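Local coordinates for protein glycerol trinitrate reductase (Agrobacterium tumefaciens, PDB 5EPD) that probably catalyses FMN-dependent, nicotinamide-driven reduction of xenobiotics such as glycerol trinitrate, as a TIM-barrel member of the Old Yellow Enzyme family captured here without its flavin, at residues Asp216-Ser221 with Ala226-Glu231; Leu203-Phe206 with Gly210-Met213; Gln266-Val271 with Arg304-Arg309; Gly192-Gly197 with Ile279-Val284. All coordinates share one frame; numbering follows the deposited sequence.

Contact 1 of 4, residues Asp216-Ser221 with Ala226-Glu231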
loop_
_atom_site.group_PDB
_atom_site.type_symbol
_atom_site.label_atom_id
_atom_site.label_comp_id
_atom_site.label_asym_id
_atom_site.label_seq_id
_atom_site.Cartn_x
_atom_site.Cartn_y
_atom_site.Cartn_z
ATOM N N ASP A 216 -13.436 20.744 -13.272
ATOM C CA ASP A 216 -12.418 20.797 -14.325
ATOM C C ASP A 216 -12.213 19.379 -14.839
ATOM O O ASP A 216 -13.063 18.526 -14.586
ATOM C CB ASP A 216 -11.130 21.446 -13.808
ATOM C CG ASP A 216 -10.384 20.596 -12.757
ATOM O OD1 ASP A 216 -10.647 19.383 -12.576
ATOM O OD2 ASP A 216 -9.491 21.177 -12.115
ATOM N N THR A 217 -11.107 19.120 -15.545
ATOM C CA THR A 217 -10.899 17.828 -16.217
ATOM C C THR A 217 -10.593 16.653 -15.277
ATOM O O THR A 217 -10.581 15.490 -15.716
ATOM C CB THR A 217 -9.768 17.885 -17.283
ATOM O OG1 THR A 217 -8.639 18.593 -16.764
ATOM C CG2 THR A 217 -10.251 18.572 -18.563
ATOM N N TYR A 218 -10.343 16.955 -14.004
ATOM C CA TYR A 218 -10.036 15.938 -12.994
ATOM C C TYR A 218 -11.240 15.624 -12.097
ATOM O O TYR A 218 -11.093 14.982 -11.056
ATOM C CB TYR A 218 -8.809 16.382 -12.174
ATOM C CG TYR A 218 -7.533 16.251 -12.966
ATOM C CD1 TYR A 218 -7.106 17.253 -13.831
ATOM C CD2 TYR A 218 -6.786 15.100 -12.893
ATOM C CE1 TYR A 218 -5.943 17.112 -14.578
ATOM C CE2 TYR A 218 -5.628 14.951 -13.628
ATOM C CZ TYR A 218 -5.206 15.957 -14.460
ATOM O OH TYR A 218 -4.055 15.744 -15.179
ATOM N N GLY A 219 -12.428 16.060 -12.518
ATOM C CA GLY A 219 -13.677 15.734 -11.823
ATOM C C GLY A 219 -14.898 15.876 -12.718
ATOM O O GLY A 219 -14.812 16.345 -13.851
ATOM N N GLY A 220 -16.046 15.445 -12.218
ATOM C CA GLY A 220 -17.291 15.637 -12.934
ATOM C C GLY A 220 -17.762 14.438 -13.716
ATOM O O GLY A 220 -18.845 14.475 -14.286
ATOM N N SER A 221 -16.967 13.375 -13.749
ATOM C CA SER A 221 -17.385 12.147 -14.418
ATOM C C SER A 221 -16.475 10.983 -14.065
ATOM O O SER A 221 -15.396 11.147 -13.466
ATOM C CB SER A 221 -17.400 12.326 -15.944
ATOM O OG SER A 221 -16.091 12.541 -16.453
ATOM N N ALA A 226 -11.202 9.525 -12.522
ATOM C CA ALA A 226 -10.215 8.474 -12.675
ATOM C C ALA A 226 -8.881 8.953 -13.251
ATOM O O ALA A 226 -7.925 8.176 -13.281
ATOM C CB ALA A 226 -10.791 7.375 -13.561
ATOM N N ARG A 227 -8.797 10.217 -13.677
ATOM C CA ARG A 227 -7.638 10.698 -14.464
ATOM C C ARG A 227 -6.339 10.768 -13.697
ATOM O O ARG A 227 -5.299 10.432 -14.236
ATOM C CB ARG A 227 -7.898 12.079 -15.087
ATOM C CG ARG A 227 -6.807 12.533 -16.072
ATOM C CD ARG A 227 -7.149 13.862 -16.735
ATOM N NE ARG A 227 -8.588 13.993 -17.047
ATOM C CZ ARG A 227 -9.230 13.402 -18.076
ATOM N NH1 ARG A 227 -8.589 12.595 -18.920
ATOM N NH2 ARG A 227 -10.539 13.605 -18.273
ATOM N N LEU A 228 -6.365 11.240 -12.465
ATOM C CA LEU A 228 -5.097 11.340 -11.739
ATOM C C LEU A 228 -4.537 9.946 -11.476
ATOM O O LEU A 228 -3.367 9.693 -11.772
ATOM C CB LEU A 228 -5.242 12.120 -10.441
ATOM C CG LEU A 228 -3.949 12.443 -9.695
ATOM C CD1 LEU A 228 -3.042 13.327 -10.542
ATOM C CD2 LEU A 228 -4.268 13.091 -8.364
ATOM N N MET A 229 -5.371 9.029 -10.977
ATOM C CA MET A 229 -4.908 7.662 -10.661
ATOM C C MET A 229 -4.230 7.019 -11.869
ATOM O O MET A 229 -3.142 6.447 -11.751
ATOM C CB MET A 229 -6.076 6.765 -10.171
ATOM C CG MET A 229 -5.658 5.358 -9.692
ATOM S SD MET A 229 -7.048 4.347 -9.120
ATOM C CE MET A 229 -7.569 5.257 -7.656
ATOM N N LEU A 230 -4.887 7.123 -13.024
ATOM C CA LEU A 230 -4.398 6.531 -14.253
ATOM C C LEU A 230 -3.144 7.245 -14.764
ATOM O O LEU A 230 -2.208 6.586 -15.230
ATOM C CB LEU A 230 -5.507 6.541 -15.317
ATOM C CG LEU A 230 -6.760 5.703 -15.021
ATOM C CD1 LEU A 230 -7.771 5.932 -16.137
ATOM C CD2 LEU A 230 -6.436 4.216 -14.879
ATOM N N GLU A 231 -3.117 8.571 -14.670
ATOM C CA GLU A 231 -1.922 9.330 -15.042
ATOM C C GLU A 231 -0.750 8.946 -14.185
ATOM O O GLU A 231 0.373 8.826 -14.681
ATOM C CB GLU A 231 -2.156 10.838 -14.935
ATOM C CG GLU A 231 -2.871 11.382 -16.168
ATOM C CD GLU A 231 -3.253 12.836 -16.047
ATOM O OE1 GLU A 231 -2.923 13.442 -15.007
ATOM O OE2 GLU A 231 -3.888 13.355 -16.992
#
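Tyr218 is gripped in two ways by one helical turn: Arg227 lies over a face of its ring and Glu231, four residues further on, takes its hydroxyl. The side chain of Arg227 crosses the tyrosine at about a right angle, and its CD sits 3.8 Å from the centroid of the Tyr218 ring, a CH-pi contact over the face. The charged end stands higher above the ring, CZ almost straight over its centre but 5.9 Å from the centroid, so any cation-pi attraction is weak at most. A bend at chi3 (-38°) brings Arg227 NE to 2.8 Å from Thr217 O, whose position is somewhat uncertain; the guanidinium plane stands perpendicular to the ring. Tyr218 OH donates to Glu231 OE1 across 2.6 Å, using the syn lone pair of the carboxylate, whose plane stands steeply to the ring (76°). Leu228 adds an apolar touch at the ring's rim, its CB 4.2 Å from Tyr218 CD2. On the loop side Asp216 OD1 accepts from Tyr218 N at 2.8 Å, an Asx turn superposed on the type I turn from Asp216 to Gly219, which fixes the backbone from which the ring projects. Asp216 is also salt-bridged to Arg214. The contact thus clips the loop after helix 202-207 to the first turns of helix 227-240 at the protein surface, with short helix 222-225 between them in the chain; Tyr218 also packs on Phe206 of helix 202-207 and on Leu171 of helix 171-187.

Contact 2 of 4, residues Leu203-Phe206 with Gly210-Met213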
loop_
_atom_site.group_PDB
_atom_site.type_symbol
_atom_site.label_atom_id
_atom_site.label_comp_id
_atom_site.label_asym_id
_atom_site.label_seq_id
_atom_site.Cartn_x
_atom_site.Cartn_y
_atom_site.Cartn_z
ATOM N N LEU A 203 -5.342 9.602 -4.327
ATOM C CA LEU A 203 -5.782 9.179 -5.645
ATOM C C LEU A 203 -7.227 8.689 -5.596
ATOM O O LEU A 203 -7.947 8.846 -6.583
ATOM C CB LEU A 203 -4.839 8.115 -6.230
ATOM C CG LEU A 203 -3.336 8.445 -6.212
ATOM C CD1 LEU A 203 -2.481 7.322 -6.809
ATOM C CD2 LEU A 203 -3.081 9.779 -6.912
ATOM N N GLU A 204 -7.640 8.089 -4.467
ATOM C CA GLU A 204 -9.021 7.645 -4.275
ATOM C C GLU A 204 -9.930 8.860 -4.004
ATOM O O GLU A 204 -11.128 8.866 -4.380
ATOM C CB GLU A 204 -9.156 6.619 -3.130
ATOM C CG GLU A 204 -10.604 6.112 -2.960
ATOM C CD GLU A 204 -10.828 5.143 -1.794
ATOM O OE1 GLU A 204 -10.847 5.582 -0.616
ATOM O OE2 GLU A 204 -11.047 3.943 -2.064
ATOM N N GLN A 205 -9.381 9.894 -3.366
ATOM C CA GLN A 205 -10.155 11.099 -3.119
ATOM C C GLN A 205 -10.627 11.648 -4.460
ATOM O O GLN A 205 -11.724 12.160 -4.558
ATOM C CB GLN A 205 -9.333 12.162 -2.397
ATOM C CG GLN A 205 -9.190 11.954 -0.907
ATOM C CD GLN A 205 -7.905 12.561 -0.383
ATOM O OE1 GLN A 205 -7.557 13.708 -0.712
ATOM N NE2 GLN A 205 -7.188 11.801 0.435
ATOM N N PHE A 206 -9.761 11.545 -5.470
ATOM C CA PHE A 206 -10.075 11.988 -6.826
ATOM C C PHE A 206 -11.067 11.045 -7.500
ATOM O O PHE A 206 -11.986 11.508 -8.172
ATOM C CB PHE A 206 -8.791 12.087 -7.690
ATOM C CG PHE A 206 -8.113 13.438 -7.645
ATOM C CD1 PHE A 206 -7.226 13.756 -6.627
ATOM C CD2 PHE A 206 -8.363 14.395 -8.634
ATOM C CE1 PHE A 206 -6.592 14.990 -6.590
ATOM C CE2 PHE A 206 -7.736 15.637 -8.594
ATOM C CZ PHE A 206 -6.838 15.933 -7.578
ATOM N N GLY A 210 -17.721 11.245 -3.488
ATOM C CA GLY A 210 -17.910 11.694 -2.112
ATOM C C GLY A 210 -16.902 12.742 -1.701
ATOM O O GLY A 210 -17.176 13.536 -0.816
ATOM N N ALA A 211 -15.735 12.737 -2.345
ATOM C CA ALA A 211 -14.682 13.689 -2.049
ATOM C C ALA A 211 -14.223 14.520 -3.229
ATOM O O ALA A 211 -13.493 15.496 -3.020
ATOM C CB ALA A 211 -13.484 12.955 -1.460
ATOM N N ASN A 212 -14.575 14.142 -4.458
ATOM C CA ASN A 212 -14.174 14.945 -5.611
ATOM C C ASN A 212 -15.353 15.746 -6.143
ATOM O O ASN A 212 -16.202 15.217 -6.874
ATOM C CB ASN A 212 -13.561 14.083 -6.716
ATOM C CG ASN A 212 -12.993 14.914 -7.862
ATOM O OD1 ASN A 212 -13.364 16.080 -8.072
ATOM N ND2 ASN A 212 -12.095 14.313 -8.616
ATOM N N MET A 213 -15.398 17.021 -5.764
ATOM C CA MET A 213 -16.435 17.934 -6.245
ATOM C C MET A 213 -15.939 18.865 -7.382
ATOM O O MET A 213 -16.651 19.764 -7.790
ATOM C CB MET A 213 -17.050 18.734 -5.064
ATOM C CG MET A 213 -18.457 18.281 -4.626
ATOM S SD MET A 213 -18.584 17.337 -3.073
ATOM C CE MET A 213 -20.156 16.479 -3.272
#
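The end of helix 202-207 and the loop that follows it fold back on each other here, in the connection leading out of barrel strand 193-196, and the link is made by an asparagine side chain on a helical carbonyl. Asn212 ND2 donates to Phe206 O at 2.8 Å, with an N-H...O angle of 159°. The bond arrives in the carbonyl plane on a lone pair of Phe206 O, and the acceptor lies close to the amide plane of Asn212. With CG anti to the backbone N (chi1 -174°), the amide is set across to the helix carbonyl. The same nitrogen passes Phe206 CD2 at 3.7 Å; there the amide plane is nearly perpendicular to the ring.

The carbonyl of Gln205 meets two side-chain carbons: Ala211 CB at 3.7 Å and Asn212 CB at 3.4 Å from Gln205 O. The Gln205 amide itself leads off the other way, and ties the helix to its own lead-in at Gly200 O and to the loop after strand 117-122 at Val124 O and Arg126 N, while its backbone carbonyl faces the 210-213 segment.

Asn212 ND2 also donates to Tyr218 O, and OD1 accepts from Arg214 N, so three bonds to main-chain atoms fix the rotation of a buried amide. The whole arrangement lies in the excursion between strand 193-196 and helix 227-240, a beta-alpha loop of the TIM barrel, with the Asn212 amide tying the short helix of that loop to the irregular chain that follows it.

Contact 3 of 4, residues Gln266-Val271 with Arg304-Arg309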
loop_
_atom_site.group_PDB
_atom_site.type_symbol
_atom_site.label_atom_id
_atom_site.label_comp_id
_atom_site.label_asym_id
_atom_site.label_seq_id
_atom_site.Cartn_x
_atom_site.Cartn_y
_atom_site.Cartn_z
ATOM N N GLN A 266 -17.375 3.048 -11.768
ATOM C CA GLN A 266 -16.115 3.747 -11.523
ATOM C C GLN A 266 -14.935 2.798 -11.676
ATOM O O GLN A 266 -13.915 3.163 -12.314
ATOM C CB GLN A 266 -16.111 4.384 -10.129
ATOM C CG GLN A 266 -14.929 5.309 -9.841
ATOM C CD GLN A 266 -14.863 6.527 -10.751
ATOM O OE1 GLN A 266 -15.664 7.480 -10.622
ATOM N NE2 GLN A 266 -13.887 6.524 -11.672
ATOM N N TYR A 267 -15.057 1.591 -11.096
ATOM C CA TYR A 267 -13.883 0.684 -10.977
ATOM C C TYR A 267 -13.765 -0.325 -12.114
ATOM O O TYR A 267 -12.669 -0.831 -12.364
ATOM C CB TYR A 267 -13.796 0.035 -9.583
ATOM C CG TYR A 267 -13.210 0.998 -8.562
ATOM C CD1 TYR A 267 -14.025 1.928 -7.912
ATOM C CD2 TYR A 267 -11.845 1.013 -8.284
ATOM C CE1 TYR A 267 -13.498 2.852 -7.023
ATOM C CE2 TYR A 267 -11.303 1.929 -7.385
ATOM C CZ TYR A 267 -12.138 2.848 -6.762
ATOM O OH TYR A 267 -11.646 3.771 -5.880
ATOM N N ASP A 268 -14.879 -0.601 -12.806
ATOM C CA ASP A 268 -14.829 -1.296 -14.101
ATOM C C ASP A 268 -14.035 -0.451 -15.101
ATOM O O ASP A 268 -13.188 -0.983 -15.845
ATOM C CB ASP A 268 -16.231 -1.508 -14.683
ATOM C CG ASP A 268 -17.009 -2.574 -13.971
ATOM O OD1 ASP A 268 -16.423 -3.355 -13.186
ATOM O OD2 ASP A 268 -18.226 -2.635 -14.207
ATOM N N TYR A 269 -14.331 0.855 -15.123
ATOM C CA TYR A 269 -13.590 1.806 -15.964
ATOM C C TYR A 269 -12.086 1.827 -15.651
ATOM O O TYR A 269 -11.243 1.610 -16.541
ATOM C CB TYR A 269 -14.150 3.234 -15.827
ATOM C CG TYR A 269 -13.368 4.210 -16.690
ATOM C CD1 TYR A 269 -13.580 4.259 -18.066
ATOM C CD2 TYR A 269 -12.371 5.039 -16.145
ATOM C CE1 TYR A 269 -12.858 5.124 -18.882
ATOM C CE2 TYR A 269 -11.638 5.913 -16.956
ATOM C CZ TYR A 269 -11.887 5.954 -18.330
ATOM O OH TYR A 269 -11.193 6.810 -19.182
ATOM N N ILE A 270 -11.774 2.098 -14.376
ATOM C CA ILE A 270 -10.386 2.145 -13.882
ATOM C C ILE A 270 -9.625 0.854 -14.191
ATOM O O ILE A 270 -8.485 0.908 -14.654
ATOM C CB ILE A 270 -10.320 2.481 -12.362
ATOM C CG1 ILE A 270 -10.542 3.985 -12.158
ATOM C CG2 ILE A 270 -8.963 2.094 -11.756
ATOM C CD1 ILE A 270 -11.159 4.347 -10.822
ATOM N N VAL A 271 -10.231 -0.302 -13.944
ATOM C CA VAL A 271 -9.510 -1.573 -14.220
ATOM C C VAL A 271 -9.344 -1.827 -15.725
ATOM O O VAL A 271 -8.297 -2.298 -16.135
ATOM C CB VAL A 271 -10.110 -2.794 -13.469
ATOM C CG1 VAL A 271 -9.504 -4.121 -13.952
ATOM C CG2 VAL A 271 -9.879 -2.639 -11.964
ATOM N N ARG A 304 -11.777 -8.710 -11.906
ATOM C CA ARG A 304 -11.023 -9.919 -12.236
ATOM C C ARG A 304 -11.058 -10.267 -13.737
ATOM O O ARG A 304 -10.020 -10.583 -14.333
ATOM C CB ARG A 304 -11.581 -11.082 -11.411
ATOM C CG ARG A 304 -10.967 -12.429 -11.700
ATOM C CD ARG A 304 -9.454 -12.352 -11.712
ATOM N NE ARG A 304 -8.848 -13.612 -11.320
ATOM C CZ ARG A 304 -7.576 -13.936 -11.543
ATOM N NH1 ARG A 304 -6.767 -13.101 -12.194
ATOM N NH2 ARG A 304 -7.115 -15.120 -11.122
ATOM N N ARG A 305 -12.243 -10.215 -14.342
ATOM C CA ARG A 305 -12.373 -10.464 -15.770
ATOM C C ARG A 305 -11.648 -9.408 -16.616
ATOM O O ARG A 305 -10.956 -9.731 -17.571
ATOM C CB ARG A 305 -13.849 -10.519 -16.148
ATOM C CG ARG A 305 -14.421 -11.915 -16.066
ATOM C CD ARG A 305 -15.889 -11.949 -16.442
ATOM N NE ARG A 305 -16.696 -12.202 -15.253
ATOM C CZ ARG A 305 -17.541 -11.337 -14.687
ATOM N NH1 ARG A 305 -18.206 -11.706 -13.590
ATOM N NH2 ARG A 305 -17.741 -10.120 -15.199
ATOM N N ARG A 306 -11.803 -8.144 -16.246
ATOM C CA ARG A 306 -11.249 -7.032 -17.012
ATOM C C ARG A 306 -9.750 -6.979 -16.974
ATOM O O ARG A 306 -9.128 -6.457 -17.896
ATOM C CB ARG A 306 -11.783 -5.714 -16.479
ATOM C CG ARG A 306 -13.242 -5.540 -16.784
ATOM C CD ARG A 306 -13.843 -4.386 -16.012
ATOM N NE ARG A 306 -15.296 -4.479 -16.058
ATOM C CZ ARG A 306 -16.034 -4.167 -17.118
ATOM N NH1 ARG A 306 -15.467 -3.707 -18.226
ATOM N NH2 ARG A 306 -17.342 -4.295 -17.052
ATOM N N PHE A 307 -9.164 -7.471 -15.893
ATOM C CA PHE A 307 -7.723 -7.394 -15.741
ATOM C C PHE A 307 -7.114 -8.739 -16.163
ATOM O O PHE A 307 -7.505 -9.817 -15.705
ATOM C CB PHE A 307 -7.330 -6.976 -14.305
ATOM C CG PHE A 307 -5.889 -6.533 -14.183
ATOM C CD1 PHE A 307 -5.490 -5.257 -14.621
ATOM C CD2 PHE A 307 -4.922 -7.397 -13.673
ATOM C CE1 PHE A 307 -4.165 -4.863 -14.529
ATOM C CE2 PHE A 307 -3.599 -7.005 -13.598
ATOM C CZ PHE A 307 -3.219 -5.745 -14.019
ATOM N N SER A 308 -6.141 -8.654 -17.055
ATOM C CA SER A 308 -5.626 -9.824 -17.737
ATOM C C SER A 308 -4.352 -10.393 -17.071
ATOM O O SER A 308 -3.885 -11.455 -17.450
ATOM C CB SER A 308 -5.348 -9.449 -19.202
ATOM O OG SER A 308 -4.107 -8.761 -19.329
ATOM N N ARG A 309 -3.781 -9.674 -16.112
ATOM C CA ARG A 309 -2.603 -10.139 -15.371
ATOM C C ARG A 309 -2.993 -10.547 -13.937
ATOM O O ARG A 309 -4.147 -10.907 -13.682
ATOM C CB ARG A 309 -1.549 -9.025 -15.368
ATOM C CG ARG A 309 -0.484 -9.138 -16.440
ATOM C CD ARG A 309 -0.943 -8.614 -17.780
ATOM N NE ARG A 309 0.182 -8.593 -18.712
ATOM C CZ ARG A 309 0.329 -7.743 -19.734
ATOM N NH1 ARG A 309 -0.560 -6.783 -19.989
ATOM N NH2 ARG A 309 1.396 -7.850 -20.511
#
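The backbones come nearest where helix 300-306 gives out: Val271 CA and Phe307 CA are 6.3 Å apart, and Phe307 is the first residue to leave helical angles. Helix 263-276 carries the other segment, and no hydrogen bond joins the two.

Val271 fills the inner part of the contact. Its CG1, anti to the backbone N at chi1 170°, touches Phe307 CB at 3.6 Å and Arg306 CB at 3.8 Å, so one methyl serves both residues.

Toward the solvent, Arg306 stretches its chain out from CG to NE and lays its CD beside the backbone of Asp268, 3.5 Å from Asp268 O. Asp268 CB sits over a face of the guanidinium group, offset toward its rim, and the carboxylate and guanidinium planes are tilted by 30°. The charges therefore meet partly stacked instead of edge-on, and the salt bridge, Asp268 OD1 to Arg306 NE at 3.3 Å, is long. Ser302 OG bonds to both of these atoms and fastens the pair; Gln264 donates to the same Asp268 oxygen, and Arg306 NH1 has a second salt bridge to Asp272.

Around this pair, Leu303 of helix 300-306 packs on Asp268 and Val271, and Val271 also reaches Ile249 of strand 245-249. The two helices lie side by side on the outside of the barrel, flanking strand 281-284 in the chain.

Contact 4 of 4, residues Gly192-Gly197 with Ile279-Val284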
loop_
_atom_site.group_PDB
_atom_site.type_symbol
_atom_site.label_atom_id
_atom_site.label_comp_id
_atom_site.label_asym_id
_atom_site.label_seq_id
_atom_site.Cartn_x
_atom_site.Cartn_y
_atom_site.Cartn_z
ATOM N N GLY A 192 9.967 -3.728 -7.306
ATOM C CA GLY A 192 8.922 -2.979 -7.999
ATOM C C GLY A 192 8.214 -2.066 -6.998
ATOM O O GLY A 192 8.646 -1.946 -5.846
ATOM N N VAL A 193 7.121 -1.448 -7.440
ATOM C CA VAL A 193 6.301 -0.590 -6.582
ATOM C C VAL A 193 4.816 -0.898 -6.673
ATOM O O VAL A 193 4.337 -1.527 -7.636
ATOM C CB VAL A 193 6.455 0.898 -6.931
ATOM C CG1 VAL A 193 7.913 1.325 -6.780
ATOM C CG2 VAL A 193 5.929 1.170 -8.341
ATOM N N GLU A 194 4.096 -0.418 -5.665
ATOM C CA GLU A 194 2.647 -0.511 -5.628
ATOM C C GLU A 194 2.073 0.890 -5.364
ATOM O O GLU A 194 2.227 1.445 -4.301
ATOM C CB GLU A 194 2.191 -1.479 -4.540
ATOM C CG GLU A 194 0.688 -1.608 -4.527
ATOM C CD GLU A 194 0.174 -2.543 -3.481
ATOM O OE1 GLU A 194 -0.400 -2.035 -2.486
ATOM O OE2 GLU A 194 0.329 -3.770 -3.669
ATOM N N VAL A 195 1.406 1.454 -6.352
ATOM C CA VAL A 195 0.760 2.763 -6.231
ATOM C C VAL A 195 -0.391 2.645 -5.214
ATOM O O VAL A 195 -1.278 1.785 -5.366
ATOM C CB VAL A 195 0.263 3.236 -7.639
ATOM C CG1 VAL A 195 -0.565 4.522 -7.562
ATOM C CG2 VAL A 195 1.458 3.436 -8.571
ATOM N N HIS A 196 -0.385 3.474 -4.168
ATOM C CA HIS A 196 -1.507 3.419 -3.212
ATOM C C HIS A 196 -2.754 4.178 -3.771
ATOM O O HIS A 196 -2.896 5.423 -3.627
ATOM C CB HIS A 196 -1.093 3.927 -1.810
ATOM C CG HIS A 196 -1.979 3.441 -0.687
ATOM N ND1 HIS A 196 -3.230 2.884 -0.889
ATOM C CD2 HIS A 196 -1.790 3.457 0.656
ATOM C CE1 HIS A 196 -3.761 2.555 0.275
ATOM N NE2 HIS A 196 -2.906 2.893 1.231
ATOM N N GLY A 197 -3.653 3.411 -4.405
ATOM C CA GLY A 197 -4.876 3.962 -5.005
ATOM C C GLY A 197 -6.128 3.724 -4.161
ATOM O O GLY A 197 -7.257 3.903 -4.662
ATOM N N ILE A 279 0.053 -3.175 -16.777
ATOM C CA ILE A 279 0.727 -3.312 -15.482
ATOM C C ILE A 279 0.658 -4.740 -14.958
ATOM O O ILE A 279 -0.288 -5.497 -15.241
ATOM C CB ILE A 279 0.227 -2.322 -14.398
ATOM C CG1 ILE A 279 -1.281 -2.394 -14.237
ATOM C CG2 ILE A 279 0.674 -0.893 -14.709
ATOM C CD1 ILE A 279 -1.751 -1.736 -12.968
ATOM N N ALA A 280 1.692 -5.083 -14.195
ATOM C CA ALA A 280 1.867 -6.418 -13.619
ATOM C C ALA A 280 0.684 -6.902 -12.752
ATOM O O ALA A 280 0.337 -8.076 -12.807
ATOM C CB ALA A 280 3.154 -6.463 -12.804
ATOM N N TYR A 281 0.076 -6.028 -11.946
ATOM C CA TYR A 281 -0.981 -6.495 -11.054
ATOM C C TYR A 281 -1.876 -5.420 -10.468
ATOM O O TYR A 281 -1.471 -4.269 -10.304
ATOM C CB TYR A 281 -0.376 -7.319 -9.903
ATOM C CG TYR A 281 0.299 -6.531 -8.795
ATOM C CD1 TYR A 281 -0.446 -5.880 -7.820
ATOM C CD2 TYR A 281 1.690 -6.481 -8.697
ATOM C CE1 TYR A 281 0.175 -5.185 -6.786
ATOM C CE2 TYR A 281 2.325 -5.805 -7.655
ATOM C CZ TYR A 281 1.564 -5.158 -6.703
ATOM O OH TYR A 281 2.176 -4.478 -5.680
ATOM N N ILE A 282 -3.100 -5.834 -10.136
ATOM C CA ILE A 282 -3.964 -5.059 -9.267
ATOM C C ILE A 282 -4.096 -5.791 -7.931
ATOM O O ILE A 282 -4.074 -7.020 -7.861
ATOM C CB ILE A 282 -5.363 -4.757 -9.883
ATOM C CG1 ILE A 282 -6.109 -6.044 -10.274
ATOM C CG2 ILE A 282 -5.225 -3.812 -11.080
ATOM C CD1 ILE A 282 -7.525 -5.803 -10.746
ATOM N N HIS A 283 -4.216 -4.997 -6.875
ATOM C CA HIS A 283 -4.320 -5.483 -5.501
ATOM C C HIS A 283 -5.637 -4.914 -4.945
ATOM O O HIS A 283 -5.774 -3.702 -4.718
ATOM C CB HIS A 283 -3.096 -4.979 -4.713
ATOM C CG HIS A 283 -3.012 -5.468 -3.302
ATOM N ND1 HIS A 283 -1.857 -5.352 -2.559
ATOM C CD2 HIS A 283 -3.918 -6.081 -2.500
ATOM C CE1 HIS A 283 -2.054 -5.870 -1.358
ATOM N NE2 HIS A 283 -3.298 -6.316 -1.295
ATOM N N VAL A 284 -6.605 -5.782 -4.725
ATOM C CA VAL A 284 -7.946 -5.318 -4.430
ATOM C C VAL A 284 -8.309 -5.656 -2.988
ATOM O O VAL A 284 -8.285 -6.831 -2.584
ATOM C CB VAL A 284 -8.995 -5.893 -5.430
ATOM C CG1 VAL A 284 -10.395 -5.355 -5.128
ATOM C CG2 VAL A 284 -8.592 -5.566 -6.874
#
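Glu194 reaches from its strand between the side chains of Tyr281 and His283, and its CB and CG lie against the Tyr281 hydroxyl, CB 3.2 Å from Tyr281 OH. This is the interior of the eight-stranded TIM barrel. Strands 193-196 and 281-284 are the fourth and sixth, separated in the sheet by strand 245-249, so their axes stay 8.8 Å apart, crossing at -48°, and side chains make the link. Glu194 can span the gap because its chain is fully extended, CG anti to the backbone N (chi1 -178°).

All the polar contact falls on one oxygen. Both rings offer it their edges, and both stand steeply to the carboxylate plane. Tyr281 OH donates to the anti lone pair of Glu194 OE2 at 2.8 Å, while the histidine comes to the syn side. The other oxygen, OE1, has a weak hydrogen bond from Gln120 of strand 117-122. Two donors thus grip OE2, and Arg248 of strand 245-249 packs beside Glu194 and His283. His283 ND1 donates to Glu194 OE2 at 2.9 Å with an N-H...O angle of 164°, in its own ring plane but well out of the carboxylate plane.

In the fold
Contact 4 is the core of the set, joining barrel strands through a buried carboxylate shared by a tyrosine hydroxyl and a histidine N-H; contact 1 lies at the surface, where an ionic side chain can both flank a ring and bond to a loop. Contact 2 is buried yet peripheral, and rests on an amide bonded to main-chain groups. Contact 3 is divided, apolar inside and charged outside. Contacts 1 and 2 share the loop after helix 202-207 and meet directly, Leu228 packing on Phe206. Ala226 connects contact 1 to helix 263-276 of contact 3, while Phe307 of contact 3 reaches strand 281-284 of contact 4. Contacts 1 and 2 are both nested within the loop closed by contact 4.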